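Local coordinates for protein Rho guanine nucleotide exchange factor TIAM2 (PDB 3A8P) that stimulates GDP-GTP exchange on the GTPase Rac1, and through the PHCCEx region described here binds membranes and partner proteins, at residues 10-15 with 44-49; 75-80 with 92-97; 135-140 with 203-208; 187-192 with 218-223. All blocks are in the same frame, centred on the assembly; numbering follows the deposited sequence.

How the contacts relate
Contacts 1 and 2 come first along the chain and both lie in the PH domain, on one antiparallel sheet; their centres are about 15 Å apart and they touch where Cys49 packs on Glu75. Contacts 3 and 4 belong to the helical part that follows. Both use helix 171-206, at points whose contact centres lie about 24 Å apart, and their segments alternate along the chain, so residues 187-192 fall between the two halves of contact 3. Contacts 1 and 4 lie on opposite sides of the chain's centre, about 17 Å apart at their nearest atoms. At contact 2, close to that centre, PH strands also pack on helices 171-206 and 236-245, consistent with a single PHCCEx module.

Contact 1 (10-15 with 44-49); sequences VVRKAG and VTLKGC
Arg12 and Leu46 meet through both backbone and side chain at a corner in the PH-domain chain at Arg12, beside which residues 13-15 continue as a strand antiparallel to strand 40-47. Among the backbone bonds, Arg12 N gives its hydrogen to Leu46 O at 2.7 Å, and Leu46 N donates to Lys13 O at 2.8 Å. Gly15 and Val44 form a hydrogen-bonded pair, each N donating to the other's O. Between these rungs Ala14 faces Thr45 in a non-hydrogen-bonded pair with the alpha carbons only 4.2 Å apart, a closeness that the small methyl of Ala14 suits.

The apolar contacts are few. Arg12 CG stands anti to the backbone N (chi1 174°), which lays the aliphatic part of the chain alongside Leu46, and Arg12 CD reaches Leu46 CD2 at 3.5 Å. On the other face, Ala14 CB meets Thr45 CG2 at 3.9 Å.

Water extends the pairing beyond the strand. One molecule donates to Val10 O and accepts from Gly48 N; a second accepts from Arg12 NE and donates to Gly48 O. Gly48, with a positive phi of 65°, suits the turn that follows Lys47.

Helix 109-130 receives Lys13, which forms a salt bridge with Asp111 and a cation-pi contact with Trp115, while Val44 and Thr45 pack on strand 50-54.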
loop_
_atom_site.group_PDB
_atom_site.type_symbol
_atom_site.label_atom_id
_atom_site.label_comp_id
_atom_site.label_asym_id
_atom_site.label_seq_id
_atom_site.Cartn_x
_atom_site.Cartn_y
_atom_site.Cartn_z
ATOM N N VAL A 10 -7.001 -23.163 -3.582
ATOM C CA VAL A 10 -5.772 -23.696 -4.245
ATOM C C VAL A 10 -4.582 -22.743 -4.070
ATOM O O VAL A 10 -4.753 -21.568 -3.735
ATOM C CB VAL A 10 -6.008 -23.922 -5.760
ATOM C CG1 VAL A 10 -4.796 -24.593 -6.388
ATOM C CG2 VAL A 10 -7.248 -24.770 -5.970
ATOM N N VAL A 11 -3.381 -23.264 -4.297
ATOM C CA VAL A 11 -2.158 -22.486 -4.170
ATOM C C VAL A 11 -1.766 -21.805 -5.474
ATOM O O VAL A 11 -1.598 -22.456 -6.503
ATOM C CB VAL A 11 -0.989 -23.374 -3.707
ATOM C CG1 VAL A 11 0.329 -22.634 -3.875
ATOM C CG2 VAL A 11 -1.195 -23.775 -2.252
ATOM N N ARG A 12 -1.616 -20.488 -5.414
ATOM C CA ARG A 12 -1.235 -19.693 -6.572
ATOM C C ARG A 12 0.282 -19.702 -6.724
ATOM O O ARG A 12 0.809 -19.684 -7.833
ATOM C CB ARG A 12 -1.736 -18.253 -6.396
ATOM C CG ARG A 12 -1.273 -17.278 -7.472
ATOM C CD ARG A 12 -1.773 -15.869 -7.182
ATOM N NE ARG A 12 -3.220 -15.739 -7.344
ATOM C CZ ARG A 12 -3.831 -15.607 -8.518
ATOM N NH1 ARG A 12 -3.119 -15.586 -9.638
ATOM N NH2 ARG A 12 -5.153 -15.491 -8.574
ATOM N N LYS A 13 0.979 -19.727 -5.597
ATOM C CA LYS A 13 2.432 -19.733 -5.605
ATOM C C LYS A 13 2.947 -20.193 -4.252
ATOM O O LYS A 13 2.261 -20.043 -3.237
ATOM C CB LYS A 13 2.973 -18.334 -5.901
ATOM C CG LYS A 13 4.446 -18.339 -6.256
ATOM C CD LYS A 13 4.964 -16.951 -6.542
ATOM C CE LYS A 13 6.324 -17.012 -7.199
ATOM N NZ LYS A 13 7.295 -17.824 -6.423
ATOM N N ALA A 14 4.156 -20.742 -4.245
ATOM C CA ALA A 14 4.770 -21.235 -3.021
ATOM C C ALA A 14 6.293 -21.200 -3.152
ATOM O O ALA A 14 6.825 -21.383 -4.242
ATOM C CB ALA A 14 4.295 -22.660 -2.747
ATOM N N GLY A 15 6.994 -20.958 -2.050
ATOM C CA GLY A 15 8.442 -20.916 -2.122
ATOM C C GLY A 15 9.073 -20.358 -0.869
ATOM O O GLY A 15 8.391 -19.739 -0.050
ATOM N N VAL A 44 6.658 -20.347 2.222
ATOM C CA VAL A 44 5.416 -19.590 2.126
ATOM C C VAL A 44 4.510 -20.001 0.971
ATOM O O VAL A 44 4.983 -20.340 -0.103
ATOM C CB VAL A 44 5.744 -18.073 2.011
ATOM C CG1 VAL A 44 4.470 -17.255 1.800
ATOM C CG2 VAL A 44 6.463 -17.610 3.263
ATOM N N THR A 45 3.200 -19.982 1.204
ATOM C CA THR A 45 2.245 -20.318 0.150
ATOM C C THR A 45 1.182 -19.220 0.035
ATOM O O THR A 45 0.831 -18.577 1.024
ATOM C CB THR A 45 1.531 -21.664 0.422
ATOM O OG1 THR A 45 0.630 -21.517 1.529
ATOM C CG2 THR A 45 2.545 -22.753 0.742
ATOM N N LEU A 46 0.694 -19.000 -1.182
ATOM C CA LEU A 46 -0.340 -18.003 -1.436
ATOM C C LEU A 46 -1.592 -18.740 -1.885
ATOM O O LEU A 46 -1.621 -19.352 -2.956
ATOM C CB LEU A 46 0.106 -17.017 -2.526
ATOM C CG LEU A 46 -0.908 -15.965 -3.004
ATOM C CD1 LEU A 46 -1.347 -15.064 -1.849
ATOM C CD2 LEU A 46 -0.270 -15.131 -4.110
ATOM N N LYS A 47 -2.618 -18.680 -1.046
ATOM C CA LYS A 47 -3.898 -19.337 -1.298
ATOM C C LYS A 47 -4.934 -18.218 -1.201
ATOM O O LYS A 47 -5.118 -17.638 -0.134
ATOM C CB LYS A 47 -4.125 -20.395 -0.216
ATOM C CG LYS A 47 -5.188 -21.427 -0.522
ATOM C CD LYS A 47 -5.116 -22.576 0.487
ATOM C CE LYS A 47 -6.162 -23.642 0.185
ATOM N NZ LYS A 47 -6.045 -24.135 -1.220
ATOM N N GLY A 48 -5.614 -17.918 -2.304
ATOM C CA GLY A 48 -6.556 -16.813 -2.284
ATOM C C GLY A 48 -5.685 -15.586 -2.051
ATOM O O GLY A 48 -4.689 -15.403 -2.751
ATOM N N CYS A 49 -6.034 -14.750 -1.077
ATOM C CA CYS A 49 -5.219 -13.577 -0.770
ATOM C C CYS A 49 -4.548 -13.751 0.575
ATOM O O CYS A 49 -4.206 -12.773 1.239
ATOM C CB CYS A 49 -6.061 -12.306 -0.740
ATOM S SG CYS A 49 -6.152 -11.478 -2.320
HETATM O O HOH W 1 -5.039 -19.308 -4.739
HETATM O O HOH W 2 -4.342 -16.628 -4.980
#

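Contact 2 (75-80 with 92-97); sequences EDSIVQ and FCLSNS
Val79 and Phe92 lie side by side in the densely packed part of this pairing, Val79 CG1 approaching Phe92 CD2 at 3.7 Å. The valine's CG1 is anti to the backbone N (chi1 -166°), which carries that branch to the phenyl ring, while CG2 comes within 4.3 Å of Leu94 CD1. These branched and aromatic groups suit a buried face, where helix 109-130 packs on Val79, and Phe104 of the adjoining strand 101-105 meets the Phe92 ring. Backbone bonds hold the strands together: Ile78 N donates to Ser95 O and Ser95 N to Ile78 O, both at 3.1 Å, and Gln80 and Cys93 exchange another two. The strands form an antiparallel hairpin of the PH-domain sheet.

On the face bearing Ile78 and Ser95, a water donates to Cys93 O at 3.1 Å and, weakly, to Ile78 O, and is also bonded to Ser95 OG. His240 of helix 236-245 is a further partner of that hydroxyl, so a small polar serine fits here.

Toward Glu75 and Ser97 the strands give way to loop and the pairing loosens. Asp76 CB and Ser97 CB are 4.1 Å apart, and a water accepts from Ser97 N and donates to Glu75 O at 2.6 Å. The carboxylate of Asp76 forms a salt bridge with Arg197 on helix 171-206.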
loop_
_atom_site.group_PDB
_atom_site.type_symbol
_atom_site.label_atom_id
_atom_site.label_comp_id
_atom_site.label_asym_id
_atom_site.label_seq_id
_atom_site.Cartn_x
_atom_site.Cartn_y
_atom_site.Cartn_z
ATOM N N GLU A 75 -5.448 -8.961 1.467
ATOM C CA GLU A 75 -6.480 -8.271 0.695
ATOM C C GLU A 75 -6.129 -6.790 0.558
ATOM O O GLU A 75 -5.674 -6.166 1.512
ATOM C CB GLU A 75 -7.854 -8.413 1.365
ATOM C CG GLU A 75 -8.904 -7.458 0.811
ATOM C CD GLU A 75 -10.335 -7.867 1.152
ATOM O OE1 GLU A 75 -10.563 -8.389 2.269
ATOM O OE2 GLU A 75 -11.231 -7.648 0.303
ATOM N N ASP A 76 -6.325 -6.250 -0.639
ATOM C CA ASP A 76 -6.051 -4.844 -0.931
ATOM C C ASP A 76 -4.643 -4.357 -0.592
ATOM O O ASP A 76 -4.463 -3.202 -0.204
ATOM C CB ASP A 76 -7.079 -3.944 -0.228
ATOM C CG ASP A 76 -8.493 -4.163 -0.742
ATOM O OD1 ASP A 76 -8.681 -4.168 -1.977
ATOM O OD2 ASP A 76 -9.414 -4.328 0.082
ATOM N N SER A 77 -3.647 -5.221 -0.757
ATOM C CA SER A 77 -2.269 -4.838 -0.461
ATOM C C SER A 77 -1.567 -4.224 -1.668
ATOM O O SER A 77 -2.085 -4.234 -2.778
ATOM C CB SER A 77 -1.456 -6.058 -0.001
ATOM O OG SER A 77 -1.918 -6.551 1.247
ATOM N N ILE A 78 -0.383 -3.679 -1.415
ATOM C CA ILE A 78 0.470 -3.110 -2.446
ATOM C C ILE A 78 1.829 -3.772 -2.208
ATOM O O ILE A 78 2.230 -3.980 -1.066
ATOM C CB ILE A 78 0.616 -1.570 -2.308
ATOM C CG1 ILE A 78 -0.725 -0.887 -2.607
ATOM C CG2 ILE A 78 1.689 -1.069 -3.275
ATOM C CD1 ILE A 78 -0.724 0.625 -2.392
ATOM N N VAL A 79 2.522 -4.140 -3.278
ATOM C CA VAL A 79 3.823 -4.775 -3.131
ATOM C C VAL A 79 4.830 -3.949 -3.919
ATOM O O VAL A 79 4.550 -3.514 -5.038
ATOM C CB VAL A 79 3.808 -6.228 -3.668
ATOM C CG1 VAL A 79 5.063 -6.973 -3.195
ATOM C CG2 VAL A 79 2.555 -6.950 -3.184
ATOM N N GLN A 80 5.995 -3.718 -3.330
ATOM C CA GLN A 80 7.029 -2.921 -3.986
ATOM C C GLN A 80 8.393 -3.557 -3.800
ATOM O O GLN A 80 8.721 -4.031 -2.710
ATOM C CB GLN A 80 7.069 -1.507 -3.383
ATOM C CG GLN A 80 5.851 -0.624 -3.669
ATOM C CD GLN A 80 5.714 -0.277 -5.142
ATOM O OE1 GLN A 80 5.077 -1.005 -5.909
ATOM N NE2 GLN A 80 6.327 0.823 -5.547
ATOM N N PHE A 92 11.535 -7.364 -1.248
ATOM C CA PHE A 92 10.320 -6.685 -1.675
ATOM C C PHE A 92 9.523 -6.351 -0.428
ATOM O O PHE A 92 9.732 -6.948 0.637
ATOM C CB PHE A 92 9.472 -7.471 -2.696
ATOM C CG PHE A 92 9.030 -8.837 -2.255
ATOM C CD1 PHE A 92 9.828 -9.953 -2.499
ATOM C CD2 PHE A 92 7.752 -9.029 -1.722
ATOM C CE1 PHE A 92 9.357 -11.244 -2.233
ATOM C CE2 PHE A 92 7.269 -10.312 -1.452
ATOM C CZ PHE A 92 8.073 -11.423 -1.711
ATOM N N CYS A 93 8.611 -5.398 -0.562
ATOM C CA CYS A 93 7.850 -4.922 0.574
ATOM C C CYS A 93 6.345 -4.961 0.385
ATOM O O CYS A 93 5.819 -4.438 -0.593
ATOM C CB CYS A 93 8.294 -3.485 0.879
ATOM S SG CYS A 93 7.601 -2.766 2.377
ATOM N N LEU A 94 5.652 -5.583 1.332
ATOM C CA LEU A 94 4.199 -5.642 1.270
ATOM C C LEU A 94 3.582 -4.785 2.365
ATOM O O LEU A 94 3.943 -4.900 3.537
ATOM C CB LEU A 94 3.687 -7.077 1.426
ATOM C CG LEU A 94 2.160 -7.209 1.284
ATOM C CD1 LEU A 94 1.812 -8.567 0.698
ATOM C CD2 LEU A 94 1.478 -7.001 2.639
ATOM N N SER A 95 2.671 -3.907 1.966
ATOM C CA SER A 95 1.957 -3.068 2.915
ATOM C C SER A 95 0.498 -3.481 2.743
ATOM O O SER A 95 -0.038 -3.438 1.629
ATOM C CB SER A 95 2.160 -1.569 2.612
ATOM O OG SER A 95 1.916 -1.240 1.261
ATOM N N ASN A 96 -0.131 -3.923 3.831
ATOM C CA ASN A 96 -1.522 -4.359 3.754
ATOM C C ASN A 96 -2.471 -3.182 3.919
ATOM O O ASN A 96 -2.050 -2.028 3.898
ATOM C CB ASN A 96 -1.831 -5.426 4.817
ATOM C CG ASN A 96 -1.567 -4.942 6.233
ATOM O OD1 ASN A 96 -1.769 -3.772 6.552
ATOM N ND2 ASN A 96 -1.125 -5.849 7.094
ATOM N N SER A 97 -3.753 -3.489 4.076
ATOM C CA SER A 97 -4.781 -2.476 4.236
ATOM C C SER A 97 -5.057 -2.111 5.694
ATOM O O SER A 97 -6.050 -1.448 5.982
ATOM C CB SER A 97 -6.085 -2.966 3.600
ATOM O OG SER A 97 -6.506 -4.175 4.207
HETATM O O HOH W 3 -4.889 -6.505 4.012
HETATM O O HOH W 4 4.128 -1.866 -0.553
#

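Contact 3 (135-140 with 203-208); sequences DTVRLL and ASLQGG
Leu205 reaches from the last turn of helix 171-206 to the first turn of helix 136-165, and Thr136, Val137 and Leu140 receive it. The contact thus joins the end of one long helix to the start of the other; the two follow each other in the chain and run antiparallel, and residues 203-208 belong to the CC-Ex region. Leu205 CB starts the side chain toward its partners without touching them. The first torsion (chi1 -76°) sets CG anti to the carbonyl carbon, and the extended second torsion carries CD1 outward; of the side-chain atoms, CD1 alone comes within 4.5 Å of residues 135-140. There Leu205 CD1 lies 3.7 Å from Thr136 CG2, with the two side chains crossing at about a right angle. Leu140 CD1 comes within 4.1 Å of the same methyl, again from a crosswise direction, and Val137 CG2 is slightly farther from it at 4.3 Å. Gln206 reaches across, extended beyond CG, and brings NE2 within 3.9 Å of Val137 CG1.

Leu140 also packs on Met198, Tyr201 and Leu202, one to two turns earlier in helix 171-206.

No hydrogen bond crosses between the segments. They associate mainly by packing of methyl groups, with the Gln206 amide at the border.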
loop_
_atom_site.group_PDB
_atom_site.type_symbol
_atom_site.label_atom_id
_atom_site.label_comp_id
_atom_site.label_asym_id
_atom_site.label_seq_id
_atom_site.Cartn_x
_atom_site.Cartn_y
_atom_site.Cartn_z
ATOM N N ASP A 135 -14.774 -9.353 -15.337
ATOM C CA ASP A 135 -13.799 -8.714 -16.220
ATOM C C ASP A 135 -12.950 -7.790 -15.330
ATOM O O ASP A 135 -13.200 -6.591 -15.249
ATOM C CB ASP A 135 -14.517 -7.891 -17.289
ATOM C CG ASP A 135 -13.588 -7.427 -18.390
ATOM O OD1 ASP A 135 -12.354 -7.441 -18.194
ATOM O OD2 ASP A 135 -14.093 -7.033 -19.459
ATOM N N THR A 136 -11.958 -8.371 -14.662
ATOM C CA THR A 136 -11.080 -7.641 -13.749
ATOM C C THR A 136 -10.405 -6.413 -14.355
ATOM O O THR A 136 -10.444 -5.331 -13.778
ATOM C CB THR A 136 -9.989 -8.575 -13.191
ATOM O OG1 THR A 136 -10.596 -9.797 -12.750
ATOM C CG2 THR A 136 -9.267 -7.915 -12.009
ATOM N N VAL A 137 -9.784 -6.584 -15.517
ATOM C CA VAL A 137 -9.098 -5.487 -16.185
ATOM C C VAL A 137 -10.000 -4.282 -16.431
ATOM O O VAL A 137 -9.585 -3.142 -16.234
ATOM C CB VAL A 137 -8.497 -5.963 -17.526
ATOM C CG1 VAL A 137 -8.019 -4.772 -18.350
ATOM C CG2 VAL A 137 -7.340 -6.923 -17.247
ATOM N N ARG A 138 -11.231 -4.538 -16.864
ATOM C CA ARG A 138 -12.187 -3.467 -17.137
ATOM C C ARG A 138 -12.582 -2.745 -15.854
ATOM O O ARG A 138 -12.753 -1.530 -15.852
ATOM C CB ARG A 138 -13.442 -4.029 -17.806
ATOM C CG ARG A 138 -14.445 -2.973 -18.222
ATOM C CD ARG A 138 -15.713 -3.627 -18.748
ATOM N NE ARG A 138 -16.631 -2.661 -19.346
ATOM C CZ ARG A 138 -17.842 -2.966 -19.803
ATOM N NH1 ARG A 138 -18.287 -4.215 -19.729
ATOM N NH2 ARG A 138 -18.606 -2.024 -20.341
ATOM N N LEU A 139 -12.743 -3.498 -14.770
ATOM C CA LEU A 139 -13.100 -2.902 -13.489
ATOM C C LEU A 139 -11.952 -1.992 -13.025
ATOM O O LEU A 139 -12.176 -0.864 -12.590
ATOM C CB LEU A 139 -13.361 -3.995 -12.446
ATOM C CG LEU A 139 -13.458 -3.531 -10.983
ATOM C CD1 LEU A 139 -14.610 -2.543 -10.819
ATOM C CD2 LEU A 139 -13.646 -4.736 -10.075
ATOM N N LEU A 140 -10.721 -2.485 -13.144
ATOM C CA LEU A 140 -9.544 -1.726 -12.740
ATOM C C LEU A 140 -9.415 -0.431 -13.528
ATOM O O LEU A 140 -9.140 0.626 -12.958
ATOM C CB LEU A 140 -8.278 -2.564 -12.924
ATOM C CG LEU A 140 -8.167 -3.813 -12.054
ATOM C CD1 LEU A 140 -6.819 -4.489 -12.320
ATOM C CD2 LEU A 140 -8.298 -3.440 -10.590
ATOM N N ALA A 203 -0.923 -3.565 -14.015
ATOM C CA ALA A 203 0.378 -3.888 -14.568
ATOM C C ALA A 203 0.707 -5.356 -14.343
ATOM O O ALA A 203 1.218 -6.020 -15.242
ATOM C CB ALA A 203 1.453 -3.008 -13.952
ATOM N N SER A 204 0.405 -5.863 -13.152
ATOM C CA SER A 204 0.698 -7.253 -12.848
ATOM C C SER A 204 -0.151 -8.227 -13.647
ATOM O O SER A 204 0.297 -9.326 -13.948
ATOM C CB SER A 204 0.549 -7.524 -11.346
ATOM O OG SER A 204 1.686 -7.046 -10.635
ATOM N N LEU A 205 -1.373 -7.833 -13.993
ATOM C CA LEU A 205 -2.236 -8.709 -14.777
ATOM C C LEU A 205 -1.894 -8.666 -16.267
ATOM O O LEU A 205 -2.151 -9.627 -16.988
ATOM C CB LEU A 205 -3.708 -8.325 -14.610
ATOM C CG LEU A 205 -4.451 -8.694 -13.325
ATOM C CD1 LEU A 205 -5.914 -8.325 -13.484
ATOM C CD2 LEU A 205 -4.311 -10.180 -13.044
ATOM N N GLN A 206 -1.310 -7.562 -16.727
ATOM C CA GLN A 206 -0.978 -7.409 -18.143
ATOM C C GLN A 206 0.507 -7.534 -18.487
ATOM O O GLN A 206 0.897 -7.314 -19.632
ATOM C CB GLN A 206 -1.490 -6.059 -18.644
ATOM C CG GLN A 206 -2.981 -5.842 -18.449
ATOM C CD GLN A 206 -3.432 -4.473 -18.927
ATOM O OE1 GLN A 206 -2.907 -3.449 -18.490
ATOM N NE2 GLN A 206 -4.407 -4.449 -19.831
ATOM N N GLY A 207 1.331 -7.878 -17.504
ATOM C CA GLY A 207 2.756 -8.019 -17.752
ATOM C C GLY A 207 3.502 -6.720 -18.021
ATOM O O GLY A 207 4.603 -6.738 -18.582
ATOM N N GLY A 208 2.926 -5.590 -17.619
ATOM C CA GLY A 208 3.589 -4.317 -17.846
ATOM C C GLY A 208 4.438 -3.858 -16.671
ATOM O O GLY A 208 4.461 -4.507 -15.626
#

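Contact 4 (187-192 with 218-223); sequences NLEKFH and AATSRP
This is a small surface contact, part polar and part apolar, between a middle turn of helix 171-206, within its predicted coiled coil, and the loop that leads into helix 222-231 of the CC-Ex region. Glu189 carries the polar half. Its chain leaves with CG anti to the carbonyl carbon (chi1 -66°) and runs extended to the carboxylate, which reaches over to Ser221. Ser221 N donates to Glu189 OE2 at 2.9 Å in a nearly straight bond (169° at the hydrogen), arriving on the anti side and 29° out of the carboxylate plane. A water joins the same two residues by a second path: it donates to Glu189 OE1 at 2.9 Å and accepts from Ser221 OG at 2.7 Å. A long acidic side chain suits this place, since it spans the gap from helix to loop and offers two oxygens. Ser221 is the N-cap of helix 222-231, and its hydroxyl accepts from Ser224 N, a role to which a short polar side chain is well fitted.

The apolar half is a CH-pi contact. Ala219 CB sits over one face of the His192 imidazole, 3.8 Å from the ring centroid. The methyl, set slightly toward the rim, is small enough to sit close over the ring.

The charge of Glu189 has further partners: OE1 forms a salt bridge with Arg246, and OE2 is hydrogen-bonded to Ser224 OG. Phe239 of helix 236-245 packs against both Glu189 and Thr220, while Ser221 and Pro223 touch Glu185 one turn earlier on helix 171-206.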
loop_
_atom_site.group_PDB
_atom_site.type_symbol
_atom_site.label_atom_id
_atom_site.label_comp_id
_atom_site.label_asym_id
_atom_site.label_seq_id
_atom_site.Cartn_x
_atom_site.Cartn_y
_atom_site.Cartn_z
ATOM N N ASN A 187 -8.127 13.196 1.726
ATOM C CA ASN A 187 -8.926 12.465 0.740
ATOM C C ASN A 187 -8.126 12.321 -0.561
ATOM O O ASN A 187 -8.178 11.287 -1.228
ATOM C CB ASN A 187 -10.238 13.197 0.431
ATOM C CG ASN A 187 -11.199 13.197 1.599
ATOM O OD1 ASN A 187 -11.015 12.477 2.575
ATOM N ND2 ASN A 187 -12.246 14.004 1.494
ATOM N N LEU A 188 -7.384 13.362 -0.915
ATOM C CA LEU A 188 -6.582 13.342 -2.138
ATOM C C LEU A 188 -5.433 12.335 -2.077
ATOM O O LEU A 188 -5.098 11.706 -3.077
ATOM C CB LEU A 188 -6.038 14.741 -2.431
ATOM C CG LEU A 188 -7.094 15.736 -2.925
ATOM C CD1 LEU A 188 -6.534 17.150 -2.908
ATOM C CD2 LEU A 188 -7.526 15.347 -4.334
ATOM N N GLU A 189 -4.827 12.189 -0.905
ATOM C CA GLU A 189 -3.727 11.243 -0.747
ATOM C C GLU A 189 -4.266 9.823 -0.911
ATOM O O GLU A 189 -3.635 8.977 -1.537
ATOM C CB GLU A 189 -3.078 11.416 0.628
ATOM C CG GLU A 189 -2.380 12.757 0.791
ATOM C CD GLU A 189 -1.777 12.939 2.175
ATOM O OE1 GLU A 189 -2.532 12.856 3.169
ATOM O OE2 GLU A 189 -0.550 13.166 2.266
ATOM N N LYS A 190 -5.442 9.580 -0.343
ATOM C CA LYS A 190 -6.102 8.289 -0.430
ATOM C C LYS A 190 -6.437 7.991 -1.899
ATOM O O LYS A 190 -6.197 6.877 -2.378
ATOM C CB LYS A 190 -7.378 8.318 0.424
ATOM C CG LYS A 190 -8.290 7.088 0.347
ATOM C CD LYS A 190 -7.641 5.843 0.928
ATOM C CE LYS A 190 -8.688 4.835 1.401
ATOM N NZ LYS A 190 -9.694 4.501 0.350
ATOM N N PHE A 191 -6.977 8.973 -2.622
ATOM C CA PHE A 191 -7.316 8.735 -4.025
ATOM C C PHE A 191 -6.066 8.393 -4.818
ATOM O O PHE A 191 -6.087 7.487 -5.648
ATOM C CB PHE A 191 -8.019 9.944 -4.661
ATOM C CG PHE A 191 -9.378 10.234 -4.074
ATOM C CD1 PHE A 191 -10.212 9.198 -3.660
ATOM C CD2 PHE A 191 -9.821 11.547 -3.926
ATOM C CE1 PHE A 191 -11.475 9.464 -3.101
ATOM C CE2 PHE A 191 -11.078 11.829 -3.372
ATOM C CZ PHE A 191 -11.905 10.787 -2.959
ATOM N N HIS A 192 -4.983 9.121 -4.560
ATOM C CA HIS A 192 -3.714 8.875 -5.237
ATOM C C HIS A 192 -3.190 7.492 -4.866
ATOM O O HIS A 192 -2.597 6.807 -5.698
ATOM C CB HIS A 192 -2.673 9.927 -4.833
ATOM C CG HIS A 192 -2.793 11.216 -5.580
ATOM N ND1 HIS A 192 -2.395 11.354 -6.891
ATOM C CD2 HIS A 192 -3.265 12.428 -5.200
ATOM C CE1 HIS A 192 -2.612 12.595 -7.287
ATOM N NE2 HIS A 192 -3.139 13.268 -6.279
ATOM N N ALA A 218 5.124 12.086 -4.775
ATOM C CA ALA A 218 5.037 13.501 -5.074
ATOM C C ALA A 218 3.712 14.059 -4.565
ATOM O O ALA A 218 3.538 15.269 -4.481
ATOM C CB ALA A 218 5.149 13.718 -6.573
ATOM N N ALA A 219 2.785 13.168 -4.223
ATOM C CA ALA A 219 1.462 13.554 -3.736
ATOM C C ALA A 219 1.373 13.580 -2.206
ATOM O O ALA A 219 0.351 13.976 -1.635
ATOM C CB ALA A 219 0.411 12.597 -4.303
ATOM N N THR A 220 2.437 13.152 -1.543
ATOM C CA THR A 220 2.460 13.143 -0.085
ATOM C C THR A 220 2.453 14.592 0.407
ATOM O O THR A 220 3.241 15.412 -0.054
ATOM C CB THR A 220 3.718 12.417 0.447
ATOM O OG1 THR A 220 3.899 11.186 -0.269
ATOM C CG2 THR A 220 3.559 12.089 1.925
ATOM N N SER A 221 1.538 14.909 1.315
ATOM C CA SER A 221 1.447 16.267 1.853
ATOM C C SER A 221 2.634 16.512 2.787
ATOM O O SER A 221 3.293 15.561 3.226
ATOM C CB SER A 221 0.155 16.433 2.653
ATOM O OG SER A 221 0.246 15.725 3.878
ATOM N N ARG A 222 2.905 17.776 3.097
ATOM C CA ARG A 222 4.006 18.100 4.005
ATOM C C ARG A 222 3.784 17.405 5.347
ATOM O O ARG A 222 4.686 16.763 5.880
ATOM C CB ARG A 222 4.110 19.610 4.227
ATOM C CG ARG A 222 4.693 20.386 3.061
ATOM C CD ARG A 222 5.095 21.778 3.527
ATOM N NE ARG A 222 5.920 21.700 4.736
ATOM C CZ ARG A 222 7.210 21.376 4.755
ATOM N NH1 ARG A 222 7.854 21.102 3.624
ATOM N NH2 ARG A 222 7.860 21.321 5.912
ATOM N N PRO A 223 2.569 17.522 5.912
ATOM C CA PRO A 223 2.314 16.867 7.196
ATOM C C PRO A 223 2.610 15.371 7.102
ATOM O O PRO A 223 3.223 14.796 7.997
ATOM C CB PRO A 223 0.836 17.156 7.443
ATOM C CG PRO A 223 0.641 18.478 6.787
ATOM C CD PRO A 223 1.400 18.311 5.487
HETATM O O HOH W 5 -2.194 15.206 4.796
#